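Local coordinates for probable outer membrane protein (Pseudomonas aeruginosa, PDB 3DWO) that probably carries long-chain fatty acids or other hydrophobic compounds across the outer membrane, as a beta-barrel channel of the FadL family, at residues T348-M353 and A385-Q390; P393-D398 and L437-D442; R133-D138 and L411-Q416. One frame throughout, in Å; residues are numbered along the deposited sequence.

Contacts 1 and 2 lie about 10 Å apart between centres, near one end of the barrel, whereas contact 3 lies on the other side of the chain's centre, about 49 and 46 Å from them, centre to centre. Contacts 1 and 2 are alternate antiparallel pairings of one wall, joined through the pairing of 378-388 with 395-411, where Tyr387 N lies 2.8 Å from Ile397 O. Both are surface contacts dominated by backbone hydrogen bonds, with apolar and aromatic side chains on one face and, in contact 2, charged and hydroxyl groups on the other. Contact 3 is buried and joins two loops without strand pairing; a ring-amide stack and one side-chain-to-backbone hydrogen bond replace the ladder.

Contact 1: residues T348-M353 and A385-Q390; sequences TDQWTM and AGYRFQ. With C8E ((hydroxyethyloxy)tri(ethyloxy)octane), chain J.
Gly386 N donates to Thr352 O at 2.9 Å, and the same oxygen receives a CA-H...O contact from Ala385 CA at 3.2 Å, so two donors share it. This is antiparallel pairing between adjacent strands 351-360 and 378-388 of the FadL-type beta-barrel: Thr352 and Gly386 form a hydrogen-bonded pair, flanked by the non-hydrogen-bonded pairs Trp351-Tyr387 and Met353-Ala385. The return bond from Thr352 N to Gly386 O, 3.0 Å long, lies in the carbonyl plane but is bent at its hydrogen (135°). With OG1 of Thr352 anti to the backbone N (chi1 170°), CG2 is turned in over the glycine and reaches Gly386 CA at 3.3 Å, a tight carbon contact.

On the face of Trp351 and Tyr387, Tyr387 CB sits over the indole, 4.3 Å from the centroid of its six-membered ring, a CH-pi contact. The phenol ring meets the five-membered ring obliquely, planes 46° apart. Met353 shares this face, and its SD lies 3.8 Å from C4 of a bound detergent, consistent with a membrane-facing surface. Before the strand, Thr348 OG1 accepts from Gln350 N and Trp351 N, an ST turn and ST motif. Beyond the indole, Gln350 CB packs against Tyr387 CE1 at 3.4 Å.

Contact 2: residues P393-D398 and L437-D442; sequences PELSID and LSATYD
Ser396 and Thr440 exchange two backbone hydrogen bonds, N of each to O of the other, both 2.9 Å long and nearly straight (171°), with each donor in the carbonyl plane. They mark the tight part of the contact, near the open end of the beta hairpin of strands 395-411 and 423-441, the last two strands of the FadL-type barrel. Asp398 and Ser438 form the next hydrogen-bonded pair, with slightly longer bonds.

The face carrying Ser396, Asp398, Ser438 and Thr440 is polar and close-knit; it meets helix 10-14, consistent with the barrel interior. Ser396 OG, rotated between its backbone N and carbonyl carbon (chi1 59°), comes 3.2 Å from Thr440 CB and makes a weak bond to Thr440 O. A water is held by three groups here: it donates to Ser396 O at 3.0 Å and bonds both Ser438 OG and, at 2.6 Å, Thr440 OG1. Further partners fix the polar ends: Asp398 is salt-bridged to Arg354, Ser438 OG bonds Thr10 in helix 10-14, and Thr440 OG1 bonds Gln46 on strand 44-63.

The opposite face, with Leu395, Ile397, Ala439 and Tyr441, is consistent with the barrel's outside and meets loosely: Ile397 CD1 and Ala439 CB are 4.2 Å apart, and Leu395 CD2 is 4.4 Å from the same CB. At the strand end the ladder also slackens, since Asp442 N reaches Glu394 O at 3.2 Å from 38° out of the carbonyl plane. Asp442 is also salt-bridged to Lys42. The same carbonyl oxygen, Glu394 O, lies obliquely to the Tyr441 ring, 3.0 Å from CD1.

Contact 3: residues R133-D138 and L411-Q416; sequences RDFAVD and LKTVNQ
The amide of Asn415 lies flat on one face of the Phe135 ring, planes only 12° apart, with ND2 over the ring centre and 3.3 Å above its plane. The rest of the amide extends toward the rim: Asn415 CG is 3.3 Å from Phe135 CE2, and Asn415 OD1 is 3.4 Å from Phe135 CD2. At the ring's edge, near its plane, stands the carbonyl carbon of Val414, 3.9 Å from Phe135 CE2. Thr413 CG2 approaches obliquely, 3.5 Å from Phe135 CD2, and Leu424 of strand 423-441 touches both Phe135 and Thr413.

The two segments belong to loops, one leading into strand 138-153 and the other linking strands 395-411 and 423-441. By comparison with the FadL family, these are probably loops at the extracellular end of the barrel, here brought together although 272 residues separate them.

The stacked amide also makes the polar link. Asn415 ND2 donates to Asp134 O at 3.0 Å, approaching from above the carbonyl, 67° out of its plane, rather than along a lone pair. That oxygen also accepts from Gln175 NE2, and Asp134 OD1 accepts from Asn176, so the peptide under the amide is tied to strand 158-177. Phe135 CB already points toward 411-416, and with CG anti to the carbonyl carbon (chi1 -64°) the ring lies against the amide. On that side Thr413 OG1 is hydrogen-bonded to Arg369 O, while its CB rests 3.8 Å from Phe135 CE2.

Contact 1: residues T348-M353 and A385-Q390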
loop_
_atom_site.group_PDB
_atom_site.type_symbol
_atom_site.label_atom_id
_atom_site.label_comp_id
_atom_site.label_asym_id
_atom_site.label_seq_id
_atom_site.Cartn_x
_atom_site.Cartn_y
_atom_site.Cartn_z
ATOM N N THR A 348 -6.174 -14.785 -32.616
ATOM C CA THR A 348 -6.851 -15.951 -33.164
ATOM C C THR A 348 -8.006 -16.254 -32.222
ATOM O O THR A 348 -8.346 -15.436 -31.366
ATOM C CB THR A 348 -5.924 -17.180 -33.213
ATOM O OG1 THR A 348 -5.681 -17.647 -31.880
ATOM C CG2 THR A 348 -4.595 -16.824 -33.868
ATOM N N ASP A 349 -8.610 -17.425 -32.371
ATOM C CA ASP A 349 -9.713 -17.804 -31.504
ATOM C C ASP A 349 -9.152 -18.301 -30.180
ATOM O O ASP A 349 -9.866 -18.381 -29.183
ATOM C CB ASP A 349 -10.555 -18.898 -32.160
ATOM C CG ASP A 349 -11.147 -18.456 -33.482
ATOM O OD1 ASP A 349 -11.778 -17.379 -33.521
ATOM O OD2 ASP A 349 -10.988 -19.186 -34.483
ATOM N N GLN A 350 -7.863 -18.627 -30.183
ATOM C CA GLN A 350 -7.181 -19.124 -28.994
ATOM C C GLN A 350 -6.394 -18.010 -28.309
ATOM O O GLN A 350 -6.566 -17.759 -27.118
ATOM C CB GLN A 350 -6.199 -20.240 -29.366
ATOM C CG GLN A 350 -6.766 -21.352 -30.238
ATOM C CD GLN A 350 -7.804 -22.184 -29.524
ATOM O OE1 GLN A 350 -8.912 -21.718 -29.252
ATOM N NE2 GLN A 350 -7.447 -23.426 -29.205
ATOM N N TRP A 351 -5.535 -17.349 -29.080
ATOM C CA TRP A 351 -4.680 -16.281 -28.570
ATOM C C TRP A 351 -5.242 -14.871 -28.556
ATOM O O TRP A 351 -5.984 -14.463 -29.446
ATOM C CB TRP A 351 -3.357 -16.252 -29.337
ATOM C CG TRP A 351 -2.469 -17.402 -29.026
ATOM C CD1 TRP A 351 -2.339 -18.559 -29.738
ATOM C CD2 TRP A 351 -1.626 -17.539 -27.876
ATOM N NE1 TRP A 351 -1.468 -19.409 -29.101
ATOM C CE2 TRP A 351 -1.019 -18.809 -27.956
ATOM C CE3 TRP A 351 -1.330 -16.711 -26.785
ATOM C CZ2 TRP A 351 -0.131 -19.274 -26.983
ATOM C CZ3 TRP A 351 -0.450 -17.173 -25.819
ATOM C CH2 TRP A 351 0.141 -18.445 -25.925
ATOM N N THR A 352 -4.856 -14.129 -27.524
ATOM C CA THR A 352 -5.253 -12.741 -27.363
ATOM C C THR A 352 -4.055 -12.009 -26.769
ATOM O O THR A 352 -3.356 -12.541 -25.906
ATOM C CB THR A 352 -6.473 -12.600 -26.431
ATOM O OG1 THR A 352 -6.680 -11.217 -26.120
ATOM C CG2 THR A 352 -6.257 -13.377 -25.157
ATOM N N MET A 353 -3.803 -10.800 -27.259
ATOM C CA MET A 353 -2.685 -9.994 -26.785
ATOM C C MET A 353 -3.166 -8.737 -26.086
ATOM O O MET A 353 -4.167 -8.143 -26.487
ATOM C CB MET A 353 -1.784 -9.593 -27.952
ATOM C CG MET A 353 -0.875 -10.693 -28.444
ATOM S SD MET A 353 0.163 -10.113 -29.801
ATOM C CE MET A 353 0.173 -11.563 -30.862
ATOM N N ALA A 385 -0.971 -11.593 -22.335
ATOM C CA ALA A 385 -1.444 -12.560 -23.314
ATOM C C ALA A 385 -2.424 -13.527 -22.657
ATOM O O ALA A 385 -2.319 -13.813 -21.464
ATOM C CB ALA A 385 -0.272 -13.323 -23.911
ATOM N N GLY A 386 -3.377 -14.019 -23.443
ATOM C CA GLY A 386 -4.367 -14.951 -22.929
ATOM C C GLY A 386 -4.589 -16.110 -23.883
ATOM O O GLY A 386 -4.577 -15.938 -25.101
ATOM N N TYR A 387 -4.792 -17.299 -23.330
ATOM C CA TYR A 387 -5.004 -18.480 -24.146
ATOM C C TYR A 387 -6.176 -19.313 -23.650
ATOM O O TYR A 387 -6.175 -19.772 -22.511
ATOM C CB TYR A 387 -3.745 -19.350 -24.148
ATOM C CG TYR A 387 -3.869 -20.586 -25.009
ATOM C CD1 TYR A 387 -3.847 -20.494 -26.401
ATOM C CD2 TYR A 387 -4.044 -21.845 -24.436
ATOM C CE1 TYR A 387 -3.997 -21.620 -27.199
ATOM C CE2 TYR A 387 -4.196 -22.981 -25.227
ATOM C CZ TYR A 387 -4.174 -22.860 -26.608
ATOM O OH TYR A 387 -4.338 -23.973 -27.398
ATOM N N ARG A 388 -7.176 -19.500 -24.508
ATOM C CA ARG A 388 -8.335 -20.309 -24.157
ATOM C C ARG A 388 -8.099 -21.694 -24.750
ATOM O O ARG A 388 -7.768 -21.826 -25.926
ATOM C CB ARG A 388 -9.623 -19.700 -24.718
ATOM C CG ARG A 388 -9.701 -19.643 -26.228
ATOM C CD ARG A 388 -11.045 -19.092 -26.661
ATOM N NE ARG A 388 -11.307 -17.786 -26.062
ATOM C CZ ARG A 388 -12.424 -17.089 -26.245
ATOM N NH1 ARG A 388 -13.392 -17.570 -27.016
ATOM N NH2 ARG A 388 -12.575 -15.911 -25.654
ATOM N N PHE A 389 -8.273 -22.723 -23.929
ATOM C CA PHE A 389 -8.034 -24.093 -24.359
ATOM C C PHE A 389 -8.950 -24.711 -25.402
ATOM O O PHE A 389 -10.172 -24.577 -25.356
ATOM C CB PHE A 389 -7.951 -24.990 -23.131
ATOM C CG PHE A 389 -6.594 -25.002 -22.505
ATOM C CD1 PHE A 389 -5.589 -25.809 -23.023
ATOM C CD2 PHE A 389 -6.299 -24.166 -21.438
ATOM C CE1 PHE A 389 -4.306 -25.783 -22.487
ATOM C CE2 PHE A 389 -5.018 -24.132 -20.894
ATOM C CZ PHE A 389 -4.020 -24.943 -21.421
ATOM N N GLN A 390 -8.312 -25.401 -26.341
ATOM C CA GLN A 390 -8.962 -26.079 -27.456
ATOM C C GLN A 390 -9.858 -27.236 -27.033
ATOM O O GLN A 390 -11.066 -27.210 -27.267
ATOM C CB GLN A 390 -7.892 -26.591 -28.429
ATOM C CG GLN A 390 -6.453 -26.289 -27.987
ATOM C CD GLN A 390 -5.984 -27.144 -26.809
ATOM O OE1 GLN A 390 -6.701 -27.320 -25.823
ATOM N NE2 GLN A 390 -4.766 -27.666 -26.906
HETATM C C1 C8E J . 3.605 -11.615 -25.971
HETATM C C2 C8E J . 2.733 -10.574 -25.448
HETATM C C3 C8E J . 3.038 -9.223 -25.915
HETATM C C4 C8E J . 1.923 -8.789 -26.739
HETATM C C5 C8E J . 1.824 -7.309 -26.675
HETATM C C6 C8E J . 1.931 -6.748 -28.008
HETATM C C7 C8E J . 1.262 -5.478 -27.799
HETATM C C8 C8E J . 1.765 -4.517 -28.800
HETATM O O9 C8E J . 2.463 -3.304 -28.557
HETATM C C10 C8E J . 1.843 -2.283 -27.795
#

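Contact 2: residues P393-D398 and L437-D442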
loop_
_atom_site.group_PDB
_atom_site.type_symbol
_atom_site.label_atom_id
_atom_site.label_comp_id
_atom_site.label_asym_id
_atom_site.label_seq_id
_atom_site.Cartn_x
_atom_site.Cartn_y
_atom_site.Cartn_z
ATOM N N PRO A 393 -13.277 -27.831 -21.529
ATOM C CA PRO A 393 -14.637 -27.393 -21.213
ATOM C C PRO A 393 -14.619 -25.943 -20.749
ATOM O O PRO A 393 -15.455 -25.523 -19.950
ATOM C CB PRO A 393 -15.059 -28.365 -20.110
ATOM C CG PRO A 393 -14.349 -29.623 -20.505
ATOM C CD PRO A 393 -12.967 -29.074 -20.803
ATOM N N GLU A 394 -13.644 -25.198 -21.264
ATOM C CA GLU A 394 -13.457 -23.790 -20.953
ATOM C C GLU A 394 -12.583 -23.476 -19.761
ATOM O O GLU A 394 -13.051 -23.310 -18.636
ATOM C CB GLU A 394 -14.803 -23.068 -20.820
ATOM C CG GLU A 394 -15.336 -22.610 -22.163
ATOM C CD GLU A 394 -14.212 -22.376 -23.165
ATOM O OE1 GLU A 394 -13.607 -23.372 -23.625
ATOM O OE2 GLU A 394 -13.926 -21.201 -23.484
ATOM N N LEU A 395 -11.291 -23.407 -20.043
ATOM C CA LEU A 395 -10.276 -23.093 -19.059
ATOM C C LEU A 395 -9.303 -22.185 -19.796
ATOM O O LEU A 395 -8.725 -22.576 -20.810
ATOM C CB LEU A 395 -9.583 -24.378 -18.589
ATOM C CG LEU A 395 -8.364 -24.359 -17.654
ATOM C CD1 LEU A 395 -7.108 -24.533 -18.465
ATOM C CD2 LEU A 395 -8.317 -23.079 -16.840
ATOM N N SER A 396 -9.152 -20.959 -19.313
ATOM C CA SER A 396 -8.242 -20.022 -19.949
ATOM C C SER A 396 -7.079 -19.661 -19.037
ATOM O O SER A 396 -7.220 -19.598 -17.816
ATOM C CB SER A 396 -8.990 -18.755 -20.370
ATOM O OG SER A 396 -9.591 -18.126 -19.257
ATOM N N ILE A 397 -5.923 -19.438 -19.649
ATOM C CA ILE A 397 -4.721 -19.081 -18.917
ATOM C C ILE A 397 -4.259 -17.716 -19.395
ATOM O O ILE A 397 -4.306 -17.424 -20.593
ATOM C CB ILE A 397 -3.588 -20.086 -19.176
ATOM C CG1 ILE A 397 -4.089 -21.506 -18.927
ATOM C CG2 ILE A 397 -2.394 -19.770 -18.280
ATOM C CD1 ILE A 397 -4.576 -21.749 -17.517
ATOM N N ASP A 398 -3.823 -16.879 -18.461
ATOM C CA ASP A 398 -3.340 -15.550 -18.808
ATOM C C ASP A 398 -2.013 -15.253 -18.144
ATOM O O ASP A 398 -1.732 -15.734 -17.042
ATOM C CB ASP A 398 -4.355 -14.480 -18.412
ATOM C CG ASP A 398 -5.565 -14.473 -19.313
ATOM O OD1 ASP A 398 -6.400 -13.559 -19.189
ATOM O OD2 ASP A 398 -5.683 -15.387 -20.151
ATOM N N LEU A 437 -0.020 -14.323 -13.359
ATOM C CA LEU A 437 -0.499 -15.539 -14.002
ATOM C C LEU A 437 -1.851 -15.917 -13.398
ATOM O O LEU A 437 -2.008 -15.911 -12.182
ATOM C CB LEU A 437 0.506 -16.667 -13.772
ATOM C CG LEU A 437 0.615 -17.759 -14.836
ATOM C CD1 LEU A 437 1.224 -17.180 -16.114
ATOM C CD2 LEU A 437 1.490 -18.888 -14.307
ATOM N N SER A 438 -2.830 -16.229 -14.244
ATOM C CA SER A 438 -4.155 -16.601 -13.750
ATOM C C SER A 438 -4.810 -17.729 -14.531
ATOM O O SER A 438 -4.470 -17.992 -15.681
ATOM C CB SER A 438 -5.099 -15.399 -13.781
ATOM O OG SER A 438 -5.454 -15.081 -15.114
ATOM N N ALA A 439 -5.766 -18.385 -13.887
ATOM C CA ALA A 439 -6.513 -19.473 -14.496
ATOM C C ALA A 439 -7.977 -19.129 -14.314
ATOM O O ALA A 439 -8.435 -18.915 -13.193
ATOM C CB ALA A 439 -6.191 -20.790 -13.807
ATOM N N THR A 440 -8.709 -19.056 -15.417
ATOM C CA THR A 440 -10.125 -18.727 -15.367
ATOM C C THR A 440 -10.944 -19.918 -15.841
ATOM O O THR A 440 -10.713 -20.444 -16.930
ATOM C CB THR A 440 -10.443 -17.523 -16.268
ATOM O OG1 THR A 440 -9.547 -16.446 -15.962
ATOM C CG2 THR A 440 -11.876 -17.069 -16.052
ATOM N N TYR A 441 -11.898 -20.346 -15.020
ATOM C CA TYR A 441 -12.736 -21.477 -15.377
ATOM C C TYR A 441 -14.174 -21.041 -15.615
ATOM O O TYR A 441 -14.882 -20.637 -14.692
ATOM C CB TYR A 441 -12.684 -22.547 -14.286
ATOM C CG TYR A 441 -13.251 -23.876 -14.735
ATOM C CD1 TYR A 441 -12.809 -24.478 -15.913
ATOM C CD2 TYR A 441 -14.225 -24.534 -13.984
ATOM C CE1 TYR A 441 -13.321 -25.699 -16.335
ATOM C CE2 TYR A 441 -14.744 -25.760 -14.396
ATOM C CZ TYR A 441 -14.288 -26.335 -15.573
ATOM O OH TYR A 441 -14.802 -27.542 -15.995
ATOM N N ASP A 442 -14.595 -21.123 -16.872
ATOM C CA ASP A 442 -15.941 -20.737 -17.263
ATOM C C ASP A 442 -16.885 -21.933 -17.200
ATOM O O ASP A 442 -17.485 -22.311 -18.205
ATOM C CB ASP A 442 -15.926 -20.175 -18.687
ATOM C CG ASP A 442 -17.278 -19.649 -19.118
ATOM O OD1 ASP A 442 -17.697 -18.599 -18.587
ATOM O OD2 ASP A 442 -17.926 -20.288 -19.978
HETATM O O HOH W 1 -7.150 -16.700 -16.917
#

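Contact 3: residues R133-D138 and L411-Q416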
loop_
_atom_site.group_PDB
_atom_site.type_symbol
_atom_site.label_atom_id
_atom_site.label_comp_id
_atom_site.label_asym_id
_atom_site.label_seq_id
_atom_site.Cartn_x
_atom_site.Cartn_y
_atom_site.Cartn_z
ATOM N N ARG A 133 18.436 5.388 10.562
ATOM C CA ARG A 133 17.753 4.538 11.545
ATOM C C ARG A 133 16.837 5.275 12.526
ATOM O O ARG A 133 15.906 4.671 13.073
ATOM C CB ARG A 133 18.771 3.682 12.322
ATOM C CG ARG A 133 19.783 4.458 13.156
ATOM C CD ARG A 133 20.782 3.509 13.812
ATOM N NE ARG A 133 21.803 4.207 14.597
ATOM C CZ ARG A 133 22.786 4.933 14.070
ATOM N NH1 ARG A 133 22.891 5.060 12.753
ATOM N NH2 ARG A 133 23.661 5.539 14.864
ATOM N N ASP A 134 17.085 6.564 12.759
ATOM C CA ASP A 134 16.228 7.329 13.674
ATOM C C ASP A 134 14.871 7.621 13.029
ATOM O O ASP A 134 13.955 8.092 13.694
ATOM C CB ASP A 134 16.861 8.672 14.067
ATOM C CG ASP A 134 18.060 8.526 15.009
ATOM O OD1 ASP A 134 18.314 7.416 15.527
ATOM O OD2 ASP A 134 18.751 9.550 15.234
ATOM N N PHE A 135 14.751 7.351 11.735
ATOM C CA PHE A 135 13.507 7.602 11.012
ATOM C C PHE A 135 12.784 6.328 10.626
ATOM O O PHE A 135 11.552 6.306 10.561
ATOM C CB PHE A 135 13.773 8.413 9.738
ATOM C CG PHE A 135 14.305 9.793 10.000
ATOM C CD1 PHE A 135 15.653 9.995 10.269
ATOM C CD2 PHE A 135 13.450 10.889 9.998
ATOM C CE1 PHE A 135 16.146 11.275 10.535
ATOM C CE2 PHE A 135 13.929 12.171 10.263
ATOM C CZ PHE A 135 15.282 12.362 10.533
ATOM N N ALA A 136 13.544 5.270 10.358
ATOM C CA ALA A 136 12.938 4.008 9.977
ATOM C C ALA A 136 13.930 2.873 9.837
ATOM O O ALA A 136 15.088 3.070 9.447
ATOM C CB ALA A 136 12.183 4.169 8.665
ATOM N N VAL A 137 13.463 1.681 10.179
ATOM C CA VAL A 137 14.253 0.474 10.029
ATOM C C VAL A 137 13.345 -0.425 9.193
ATOM O O VAL A 137 13.529 -0.543 7.984
ATOM C CB VAL A 137 14.587 -0.186 11.387
ATOM C CG1 VAL A 137 15.357 -1.490 11.158
ATOM C CG2 VAL A 137 15.440 0.763 12.227
ATOM N N ASP A 138 12.337 -1.021 9.825
ATOM C CA ASP A 138 11.406 -1.881 9.106
ATOM C C ASP A 138 9.976 -1.342 9.044
ATOM O O ASP A 138 9.480 -0.744 9.998
ATOM C CB ASP A 138 11.377 -3.276 9.730
ATOM C CG ASP A 138 12.690 -4.005 9.573
ATOM O OD1 ASP A 138 13.498 -3.589 8.713
ATOM O OD2 ASP A 138 12.910 -4.996 10.299
ATOM N N LEU A 411 14.197 13.269 -0.081
ATOM C CA LEU A 411 13.814 12.982 1.289
ATOM C C LEU A 411 14.459 14.102 2.092
ATOM O O LEU A 411 15.683 14.220 2.130
ATOM C CB LEU A 411 14.353 11.624 1.748
ATOM C CG LEU A 411 13.425 10.422 1.551
ATOM C CD1 LEU A 411 12.981 10.342 0.117
ATOM C CD2 LEU A 411 14.148 9.149 1.947
ATOM N N LYS A 412 13.626 14.933 2.709
ATOM C CA LYS A 412 14.094 16.066 3.498
ATOM C C LYS A 412 13.505 15.947 4.889
ATOM O O LYS A 412 13.304 16.944 5.576
ATOM C CB LYS A 412 13.610 17.368 2.863
ATOM C CG LYS A 412 14.050 17.580 1.420
ATOM C CD LYS A 412 15.520 17.961 1.331
ATOM C CE LYS A 412 15.867 18.444 -0.075
ATOM N NZ LYS A 412 17.272 18.936 -0.172
ATOM N N THR A 413 13.237 14.710 5.289
ATOM C CA THR A 413 12.631 14.399 6.575
ATOM C C THR A 413 13.290 15.018 7.807
ATOM O O THR A 413 14.504 14.951 7.984
ATOM C CB THR A 413 12.579 12.876 6.781
ATOM O OG1 THR A 413 12.396 12.236 5.512
ATOM C CG2 THR A 413 11.416 12.502 7.694
ATOM N N VAL A 414 12.464 15.621 8.653
ATOM C CA VAL A 414 12.923 16.228 9.890
ATOM C C VAL A 414 12.147 15.537 11.017
ATOM O O VAL A 414 10.931 15.385 10.926
ATOM C CB VAL A 414 12.627 17.753 9.905
ATOM C CG1 VAL A 414 12.930 18.344 11.271
ATOM C CG2 VAL A 414 13.469 18.460 8.841
ATOM N N ASN A 415 12.848 15.092 12.057
ATOM C CA ASN A 415 12.183 14.438 13.185
ATOM C C ASN A 415 11.786 15.463 14.246
ATOM O O ASN A 415 12.557 16.363 14.561
ATOM C CB ASN A 415 13.097 13.393 13.842
ATOM C CG ASN A 415 12.825 11.976 13.353
ATOM O OD1 ASN A 415 11.732 11.680 12.857
ATOM N ND2 ASN A 415 13.814 11.085 13.511
ATOM N N GLN A 416 10.587 15.317 14.800
ATOM C CA GLN A 416 10.121 16.214 15.844
ATOM C C GLN A 416 11.004 16.031 17.089
ATOM O O GLN A 416 11.803 15.090 17.159
ATOM C CB GLN A 416 8.663 15.899 16.181
ATOM C CG GLN A 416 8.430 14.435 16.539
ATOM C CD GLN A 416 6.978 14.150 16.825
ATOM O OE1 GLN A 416 6.459 14.489 17.898
ATOM N NE2 GLN A 416 6.298 13.547 15.854
#